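Long-range contacts in uncharacterized protein (Bacteroides ovatus CL02T12C04, PDB 6PTM), which is probably an exo-acting carrageenase of glycoside hydrolase family 42 that cleaves the galactose-based chains of red-algal carrageenan: residues A[217-222]-A[281-286]; A[403-408]-A[578-583]. All coordinates share one frame; numbering follows the deposited sequence.

Interaction 1. Residues A[217-222]-A[281-286]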
ATOM      1  N   GLN A 217     -21.032 -24.487  -2.271  1.00 21.09           N
ATOM      2  CA  GLN A 217     -21.356 -25.610  -3.199  1.00 23.36           C
ATOM      3  C   GLN A 217     -21.820 -25.028  -4.529  1.00 23.27           C
ATOM      4  O   GLN A 217     -21.542 -25.656  -5.535  1.00 23.84           O
ATOM      5  CB  GLN A 217     -22.454 -26.520  -2.638  1.00 23.70           C
ATOM      6  CG  GLN A 217     -21.947 -27.434  -1.537  1.00 27.45           C
ATOM      7  CD  GLN A 217     -23.031 -28.308  -0.967  1.00 26.10           C
ATOM      8  OE1 GLN A 217     -24.210 -27.991  -1.037  1.00 30.57           O
ATOM      9  NE2 GLN A 217     -22.626 -29.426  -0.410  1.00 29.01           N
ATOM     10  N   GLU A 218     -22.557 -23.916  -4.488  1.00 26.62           N
ATOM     11  CA  GLU A 218     -23.199 -23.285  -5.671  1.00 31.77           C
ATOM     12  C   GLU A 218     -22.242 -22.303  -6.364  1.00 29.29           C
ATOM     13  O   GLU A 218     -22.446 -22.018  -7.533  1.00 27.38           O
ATOM     14  CB  GLU A 218     -24.430 -22.488  -5.264  1.00 35.26           C
ATOM     15  CG  GLU A 218     -25.618 -23.354  -4.917  1.00 46.20           C
ATOM     16  CD  GLU A 218     -26.913 -22.589  -5.085  1.00 50.28           C
ATOM     17  OE1 GLU A 218     -27.282 -21.822  -4.163  1.00 58.95           O
ATOM     18  OE2 GLU A 218     -27.508 -22.723  -6.169  1.00 53.08           O
ATOM     19  N   LYS A 219     -21.253 -21.783  -5.661  1.00 24.11           N
ATOM     20  CA  LYS A 219     -20.469 -20.640  -6.190  1.00 23.70           C
ATOM     21  C   LYS A 219     -19.665 -21.082  -7.420  1.00 21.04           C
ATOM     22  O   LYS A 219     -18.889 -22.023  -7.360  1.00 21.75           O
ATOM     23  CB  LYS A 219     -19.619 -20.064  -5.062  1.00 22.86           C
ATOM     24  CG  LYS A 219     -18.886 -18.792  -5.410  1.00 22.49           C
ATOM     25  CD  LYS A 219     -18.154 -18.212  -4.221  1.00 22.31           C
ATOM     26  CE  LYS A 219     -17.311 -17.043  -4.650  1.00 20.83           C
ATOM     27  NZ  LYS A 219     -18.166 -16.010  -5.247  1.00 20.79           N
ATOM     28  N   GLU A 220     -19.806 -20.353  -8.507  1.00 21.68           N
ATOM     29  CA  GLU A 220     -19.059 -20.615  -9.747  1.00 24.66           C
ATOM     30  C   GLU A 220     -17.583 -20.283  -9.542  1.00 22.46           C
ATOM     31  O   GLU A 220     -17.295 -19.420  -8.706  1.00 19.95           O
ATOM     32  CB  GLU A 220     -19.571 -19.715 -10.869  1.00 32.02           C
ATOM     33  CG  GLU A 220     -20.994 -20.003 -11.317  1.00 37.75           C
ATOM     34  CD  GLU A 220     -21.469 -18.958 -12.323  1.00 46.36           C
ATOM     35  OE1 GLU A 220     -20.613 -18.136 -12.790  1.00 44.51           O
ATOM     36  OE2 GLU A 220     -22.681 -18.951 -12.641  1.00 52.42           O
ATOM     37  N   ASP A 221     -16.731 -20.869 -10.373  1.00 19.49           N
ATOM     38  CA  ASP A 221     -15.279 -20.590 -10.452  1.00 22.20           C
ATOM     39  C   ASP A 221     -15.026 -19.076 -10.481  1.00 21.22           C
ATOM     40  O   ASP A 221     -14.150 -18.639  -9.723  1.00 22.35           O
ATOM     41  CB  ASP A 221     -14.665 -21.232 -11.683  1.00 25.68           C
ATOM     42  CG  ASP A 221     -13.538 -22.128 -11.273  1.00 34.38           C
ATOM     43  OD1 ASP A 221     -12.361 -21.658 -11.338  1.00 36.58           O
ATOM     44  OD2 ASP A 221     -13.867 -23.260 -10.824  1.00 40.80           O
ATOM     45  N   GLY A 222     -15.684 -18.368 -11.407  1.00 18.38           N
ATOM     46  CA  GLY A 222     -15.980 -16.922 -11.356  1.00 19.69           C
ATOM     47  C   GLY A 222     -14.827 -16.089 -11.887  1.00 18.01           C
ATOM     48  O   GLY A 222     -14.096 -16.577 -12.751  1.00 18.27           O
ATOM     49  N   LYS A 281      -9.821 -22.403  -7.244  1.00 19.68           N
ATOM     50  CA  LYS A 281     -10.867 -21.703  -8.023  1.00 18.70           C
ATOM     51  C   LYS A 281     -10.378 -20.299  -8.389  1.00 19.05           C
ATOM     52  O   LYS A 281      -9.615 -19.673  -7.596  1.00 18.64           O
ATOM     53  CB  LYS A 281     -12.191 -21.752  -7.267  1.00 18.69           C
ATOM     54  CG  LYS A 281     -12.690 -23.196  -7.207  1.00 20.61           C
ATOM     55  CD  LYS A 281     -14.128 -23.401  -6.881  1.00 21.30           C
ATOM     56  CE  LYS A 281     -14.494 -24.873  -6.952  1.00 22.48           C
ATOM     57  NZ  LYS A 281     -15.858 -25.052  -6.407  1.00 25.14           N
ATOM     58  N   GLN A 282     -10.851 -19.795  -9.520  1.00 16.41           N
ATOM     59  CA  GLN A 282     -10.437 -18.467 -10.023  1.00 16.62           C
ATOM     60  C   GLN A 282     -10.735 -17.409  -8.941  1.00 16.45           C
ATOM     61  O   GLN A 282      -9.916 -16.458  -8.853  1.00 17.99           O
ATOM     62  CB  GLN A 282     -11.081 -18.227 -11.387  1.00 16.01           C
ATOM     63  CG  GLN A 282     -10.787 -16.842 -11.984  1.00 16.68           C
ATOM     64  CD  GLN A 282      -9.370 -16.629 -12.474  1.00 16.92           C
ATOM     65  OE1 GLN A 282      -8.487 -17.477 -12.274  1.00 16.87           O
ATOM     66  NE2 GLN A 282      -9.126 -15.466 -13.082  1.00 16.50           N
ATOM     67  N   TYR A 283     -11.782 -17.565  -8.092  1.00 16.72           N
ATOM     68  CA  TYR A 283     -12.174 -16.521  -7.098  1.00 15.94           C
ATOM     69  C   TYR A 283     -11.196 -16.491  -5.910  1.00 15.82           C
ATOM     70  O   TYR A 283     -11.343 -15.609  -5.062  1.00 15.88           O
ATOM     71  CB  TYR A 283     -13.652 -16.602  -6.691  1.00 16.50           C
ATOM     72  CG  TYR A 283     -14.095 -17.811  -5.897  1.00 17.04           C
ATOM     73  CD1 TYR A 283     -13.783 -17.942  -4.549  1.00 17.23           C
ATOM     74  CD2 TYR A 283     -14.853 -18.814  -6.486  1.00 18.90           C
ATOM     75  CE1 TYR A 283     -14.182 -19.054  -3.806  1.00 17.42           C
ATOM     76  CE2 TYR A 283     -15.274 -19.926  -5.758  1.00 18.72           C
ATOM     77  CZ  TYR A 283     -14.954 -20.033  -4.407  1.00 18.05           C
ATOM     78  OH  TYR A 283     -15.353 -21.115  -3.685  1.00 17.87           O
ATOM     79  N   THR A 284     -10.216 -17.388  -5.862  1.00 16.00           N
ATOM     80  CA  THR A 284      -9.113 -17.387  -4.870  1.00 16.40           C
ATOM     81  C   THR A 284      -7.818 -16.887  -5.509  1.00 16.30           C
ATOM     82  O   THR A 284      -6.818 -16.859  -4.789  1.00 17.28           O
ATOM     83  CB  THR A 284      -8.878 -18.783  -4.274  1.00 17.42           C
ATOM     84  OG1 THR A 284      -8.355 -19.683  -5.254  1.00 14.61           O
ATOM     85  CG2 THR A 284     -10.154 -19.353  -3.707  1.00 19.44           C
ATOM     86  N   GLY A 285      -7.817 -16.505  -6.789  1.00 16.02           N
ATOM     87  CA  GLY A 285      -6.562 -16.163  -7.504  1.00 16.29           C
ATOM     88  C   GLY A 285      -5.780 -14.994  -6.895  1.00 16.08           C
ATOM     89  O   GLY A 285      -4.519 -14.991  -7.004  1.00 16.80           O
ATOM     90  N   LEU A 286      -6.460 -14.007  -6.318  1.00 14.91           N
ATOM     91  CA  LEU A 286      -5.777 -12.893  -5.608  1.00 14.77           C
ATOM     92  C   LEU A 286      -5.727 -13.203  -4.104  1.00 14.48           C
ATOM     93  O   LEU A 286      -5.522 -12.287  -3.305  1.00 14.46           O
ATOM     94  CB  LEU A 286      -6.461 -11.562  -5.935  1.00 14.77           C
ATOM     95  CG  LEU A 286      -5.853 -10.835  -7.133  1.00 15.61           C
ATOM     96  CD1 LEU A 286      -6.741  -9.698  -7.553  1.00 15.97           C
ATOM     97  CD2 LEU A 286      -4.440 -10.315  -6.849  1.00 16.20           C
TER
HETATM   98  O   HOH W   1     -17.168 -22.751  -4.887  1.00 23.79           O
HETATM   99  O   HOH W   2     -17.319 -23.692  -8.398  1.00 31.01           O
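Tyr283 has its CG between its own backbone N and carbonyl carbon (chi1 67°), which stands the ring against Lys219. The Lys219 chain is extended as far as CE, which lays CE over the ring; the bend at the last torsion (chi4 60°) turns only NZ. Lys219 CE sits above the middle of that face, 3.4 Å from the centroid of the Tyr283 ring, in a CH-pi contact. Lys219 NZ lies further out, 4.7 Å from the same centroid, and adds a cation-pi interaction. The ammonium is also salt-bridged to Asp192. Lys281 CB covers part of the opposite face, toward the rim, so the ring is held between two lysine side chains. The backbone of the other segment meets the ring edge: Glu220 O is 3.4 Å from Tyr283 CD2. Both segments belong to the (beta/alpha)8 barrel of the enzyme. Residues 217-222 lead from helix 210-218 to strand 225-230, and residues 281-286 lead from helix 261-278 to strand 288-292. They are neighbouring alpha-to-beta turns at the N-terminal ends of parallel strands. Asp221 supplies the polar link between them. Asp221 OD1 accepts from Gln282 N at 3.0 Å in a nearly straight bond (164°), met from above the carboxylate plane. Asp221 O receives a weak bond from Tyr283 N at 3.1 Å. The side chains of Asp221 and Lys281 cross at about a right angle, with Asp221 OD2 3.8 Å from Lys281 CG. The lysine ammonium lies beyond it and bonds to Tyr277 O. A water near the ring plane links Lys281 NZ, Lys219 O and Tyr283 OH, the last at 2.7 Å from the water oxygen. Gly222 O is 3.4 Å from Gln282 CG.

Interaction 2. Residues A[403-408]-A[578-583]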
ATOM      1  N   ASN A 403       6.164   5.819  13.816  1.00 17.44           N
ATOM      2  CA  ASN A 403       7.201   5.523  14.833  1.00 16.11           C
ATOM      3  C   ASN A 403       6.839   4.346  15.746  1.00 16.72           C
ATOM      4  O   ASN A 403       7.787   3.781  16.333  1.00 18.92           O
ATOM      5  CB  ASN A 403       7.512   6.769  15.656  1.00 15.65           C
ATOM      6  CG  ASN A 403       8.190   7.839  14.830  1.00 15.09           C
ATOM      7  OD1 ASN A 403       9.160   7.553  14.129  1.00 19.98           O
ATOM      8  ND2 ASN A 403       7.660   9.042  14.821  1.00 13.24           N
ATOM      9  N   LYS A 404       5.564   3.990  15.875  1.00 15.82           N
ATOM     10  CA  LYS A 404       5.084   3.014  16.879  1.00 16.44           C
ATOM     11  C   LYS A 404       5.452   1.582  16.455  1.00 15.94           C
ATOM     12  O   LYS A 404       5.295   1.240  15.248  1.00 14.27           O
ATOM     13  CB  LYS A 404       3.588   3.221  17.125  1.00 17.76           C
ATOM     14  CG  LYS A 404       3.225   4.629  17.635  1.00 20.46           C
ATOM     15  CD  LYS A 404       1.752   4.821  17.977  1.00 24.49           C
ATOM     16  N   ARG A 405       5.882   0.767  17.423  1.00 15.89           N
ATOM     17  CA  ARG A 405       6.256  -0.659  17.205  1.00 15.59           C
ATOM     18  C   ARG A 405       5.632  -1.554  18.277  1.00 15.18           C
ATOM     19  O   ARG A 405       6.157  -2.649  18.462  1.00 16.84           O
ATOM     20  CB  ARG A 405       7.786  -0.764  17.146  1.00 15.25           C
ATOM     21  CG  ARG A 405       8.397  -0.235  15.855  1.00 15.22           C
ATOM     22  CD  ARG A 405       7.871  -0.959  14.612  1.00 15.28           C
ATOM     23  NE  ARG A 405       8.582  -0.534  13.416  1.00 14.81           N
ATOM     24  CZ  ARG A 405       8.372   0.599  12.761  1.00 15.54           C
ATOM     25  NH1 ARG A 405       7.409   1.441  13.130  1.00 16.05           N
ATOM     26  NH2 ARG A 405       9.140   0.879  11.723  1.00 16.77           N
ATOM     27  N   ASP A 406       4.508  -1.159  18.901  1.00 14.65           N
ATOM     28  CA  ASP A 406       3.823  -1.992  19.913  1.00 13.62           C
ATOM     29  C   ASP A 406       2.699  -2.825  19.293  1.00 14.51           C
ATOM     30  O   ASP A 406       2.061  -3.567  20.037  1.00 15.85           O
ATOM     31  CB  ASP A 406       3.316  -1.135  21.071  1.00 14.35           C
ATOM     32  CG  ASP A 406       2.259  -0.138  20.636  1.00 13.60           C
ATOM     33  OD1 ASP A 406       2.590   0.704  19.754  1.00 13.63           O
ATOM     34  OD2 ASP A 406       1.132  -0.283  21.110  1.00 13.39           O
ATOM     35  N   SER A 407       2.437  -2.714  17.991  1.00 13.69           N
ATOM     36  CA  SER A 407       1.266  -3.351  17.334  1.00 13.67           C
ATOM     37  C   SER A 407       1.468  -4.865  17.161  1.00 12.69           C
ATOM     38  O   SER A 407       0.482  -5.530  16.846  1.00 12.95           O
ATOM     39  CB  SER A 407       1.007  -2.743  15.973  1.00 12.87           C
ATOM     40  OG  SER A 407       2.123  -2.981  15.131  1.00 11.71           O
ATOM     41  N   GLY A 408       2.703  -5.359  17.225  1.00 12.83           N
ATOM     42  CA  GLY A 408       3.038  -6.766  16.916  1.00 13.29           C
ATOM     43  C   GLY A 408       3.134  -6.991  15.407  1.00 13.51           C
ATOM     44  O   GLY A 408       3.241  -8.153  14.951  1.00 13.03           O
ATOM     45  N   GLU A 578      11.290   7.935  17.897  1.00 17.36           N
ATOM     46  CA  GLU A 578      11.116   8.634  16.591  1.00 20.55           C
ATOM     47  C   GLU A 578      12.119   8.129  15.549  1.00 18.72           C
ATOM     48  O   GLU A 578      12.660   8.954  14.795  1.00 16.82           O
ATOM     49  CB  GLU A 578      11.259  10.142  16.828  1.00 22.52           C
ATOM     50  CG  GLU A 578      10.216  10.708  17.776  1.00 24.60           C
ATOM     51  CD  GLU A 578      10.307  12.220  17.904  1.00 29.01           C
ATOM     52  OE1 GLU A 578      11.412  12.719  18.045  1.00 29.97           O
ATOM     53  OE2 GLU A 578       9.274  12.876  17.853  1.00 33.21           O
ATOM     54  N   HIS A 579      12.313   6.811  15.447  1.00 16.91           N
ATOM     55  CA  HIS A 579      13.289   6.242  14.503  1.00 16.35           C
ATOM     56  C   HIS A 579      12.840   6.533  13.056  1.00 16.12           C
ATOM     57  O   HIS A 579      13.699   6.795  12.207  1.00 17.32           O
ATOM     58  CB  HIS A 579      13.479   4.750  14.732  1.00 15.59           C
ATOM     59  CG  HIS A 579      14.570   4.246  13.858  1.00 15.01           C
ATOM     60  ND1 HIS A 579      15.829   4.801  13.902  1.00 14.68           N
ATOM     61  CD2 HIS A 579      14.598   3.304  12.892  1.00 14.50           C
ATOM     62  CE1 HIS A 579      16.603   4.227  13.003  1.00 15.19           C
ATOM     63  NE2 HIS A 579      15.888   3.267  12.394  1.00 15.44           N
ATOM     64  N   MET A 580      11.539   6.449  12.778  1.00 15.12           N
ATOM     65  CA  MET A 580      11.037   6.559  11.395  1.00 14.81           C
ATOM     66  C   MET A 580      11.044   8.026  10.951  1.00 15.14           C
ATOM     67  O   MET A 580      11.167   8.242   9.740  1.00 15.88           O
ATOM     68  CB  MET A 580       9.654   5.938  11.275  1.00 14.82           C
ATOM     69  CG  MET A 580       9.687   4.401  11.456  1.00 16.12           C
ATOM     70  SD  MET A 580      11.000   3.563  10.520  1.00 16.70           S
ATOM     71  CE  MET A 580      10.370   3.823   8.859  1.00 18.71           C
ATOM     72  N   ASN A 581      11.059   8.999  11.869  1.00 15.73           N
ATOM     73  CA  ASN A 581      11.370  10.398  11.446  1.00 16.12           C
ATOM     74  C   ASN A 581      12.735  10.385  10.773  1.00 15.24           C
ATOM     75  O   ASN A 581      12.893  11.052   9.737  1.00 17.98           O
ATOM     76  CB  ASN A 581      11.413  11.398  12.597  1.00 16.81           C
ATOM     77  CG  ASN A 581      10.079  11.615  13.262  1.00 18.66           C
ATOM     78  OD1 ASN A 581       9.145  10.872  13.076  1.00 21.01           O
ATOM     79  ND2 ASN A 581       9.975  12.649  14.054  1.00 23.78           N
ATOM     80  N   ASP A 582      13.724   9.728  11.384  1.00 14.93           N
ATOM     81  CA  ASP A 582      15.111   9.688  10.864  1.00 14.34           C
ATOM     82  C   ASP A 582      15.140   8.904   9.538  1.00 14.21           C
ATOM     83  O   ASP A 582      15.823   9.303   8.538  1.00 14.27           O
ATOM     84  CB  ASP A 582      16.047   9.090  11.927  1.00 15.79           C
ATOM     85  CG  ASP A 582      16.145   9.958  13.166  1.00 16.45           C
ATOM     86  OD1 ASP A 582      16.035  11.165  12.999  1.00 17.18           O
ATOM     87  OD2 ASP A 582      16.268   9.402  14.282  1.00 16.98           O
ATOM     88  N   VAL A 583      14.478   7.763   9.501  1.00 14.69           N
ATOM     89  CA  VAL A 583      14.533   6.930   8.279  1.00 15.37           C
ATOM     90  C   VAL A 583      13.871   7.727   7.138  1.00 14.85           C
ATOM     91  O   VAL A 583      14.449   7.780   6.062  1.00 14.19           O
ATOM     92  CB  VAL A 583      13.869   5.560   8.482  1.00 16.09           C
ATOM     93  CG1 VAL A 583      13.749   4.868   7.148  1.00 16.79           C
ATOM     94  CG2 VAL A 583      14.623   4.701   9.481  1.00 15.85           C
TER
HETATM   95  O   HOH W   3      10.566   4.622  16.446  1.00 19.24           O
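The side chains of Asn403 and Asn581 cross at about a right angle, with their amide planes turned 51° apart. Asn403 ND2 donates to Asn581 OD1 at 2.9 Å. The bond is almost straight (167°) and lies in the amide plane of Asn403, but it reaches Asn581 OD1 from above the carbonyl plane. The other end of the Asn403 amide accepts. Asn403 OD1 receives Asn581 N at 3.3 Å in its carbonyl plane, on a lone pair. Met580 N makes a weak bond to Asn403 OD1 at 3.0 Å. The two bonds with Asn581 fix the flip of the Asn403 amide, and the weak one from Met580 N agrees with it. The site is the start of helix 579-590, where Glu578 holds the N-cap position. Main-chain N-H groups of the first turn point out of the helix start, and Asn403 OD1 accepts from two of them. This helix belongs to the beta-alpha-beta crossover between parallel strands 564-567 and 597-600 of a flavodoxin-like alpha/beta domain. Residues 403-408 come from the barrel, in the connection after strand 391-394, so the contact joins two domains. With an alanine in place of Asn403, Asn581 OD1 would probably lose its amide donor, and Asn581 N would be left with its weak bond to Glu578 O, slackening the tie between the domains. One water extends the link, accepting from His579 N at 3.0 Å and donating to Asn403 O. Beside the amides, Arg405 and Met580 also cross at about a right angle. The bend at chi2 (-46°) brings Met580 SD to 3.5 Å from Arg405 NH2, oblique to the guanidinium. Met580 CG is 3.6 Å from Arg405 NH2. That nitrogen bonds to Trp400 O and Tyr568 OH.

Overall arrangement
Interactions 1 and 2 lie on opposite sides of the chain's centre. Their centres are 39 Å apart and their nearest atoms about 21 Å apart, so they do not touch. They follow one another along the chain. Interaction 1 stays within the barrel and ties two turns that enter its strands. Interaction 2 leaves the barrel and reaches the flavodoxin-like alpha/beta domain that follows. In barrels of this family the active site lies at the C-terminal ends of the strands, the end opposite the turns of 217-222 and 281-286. A 1,2-ethanediol, probably from the crystallisation liquor, sits about 3 Å from the Asn581 side chain.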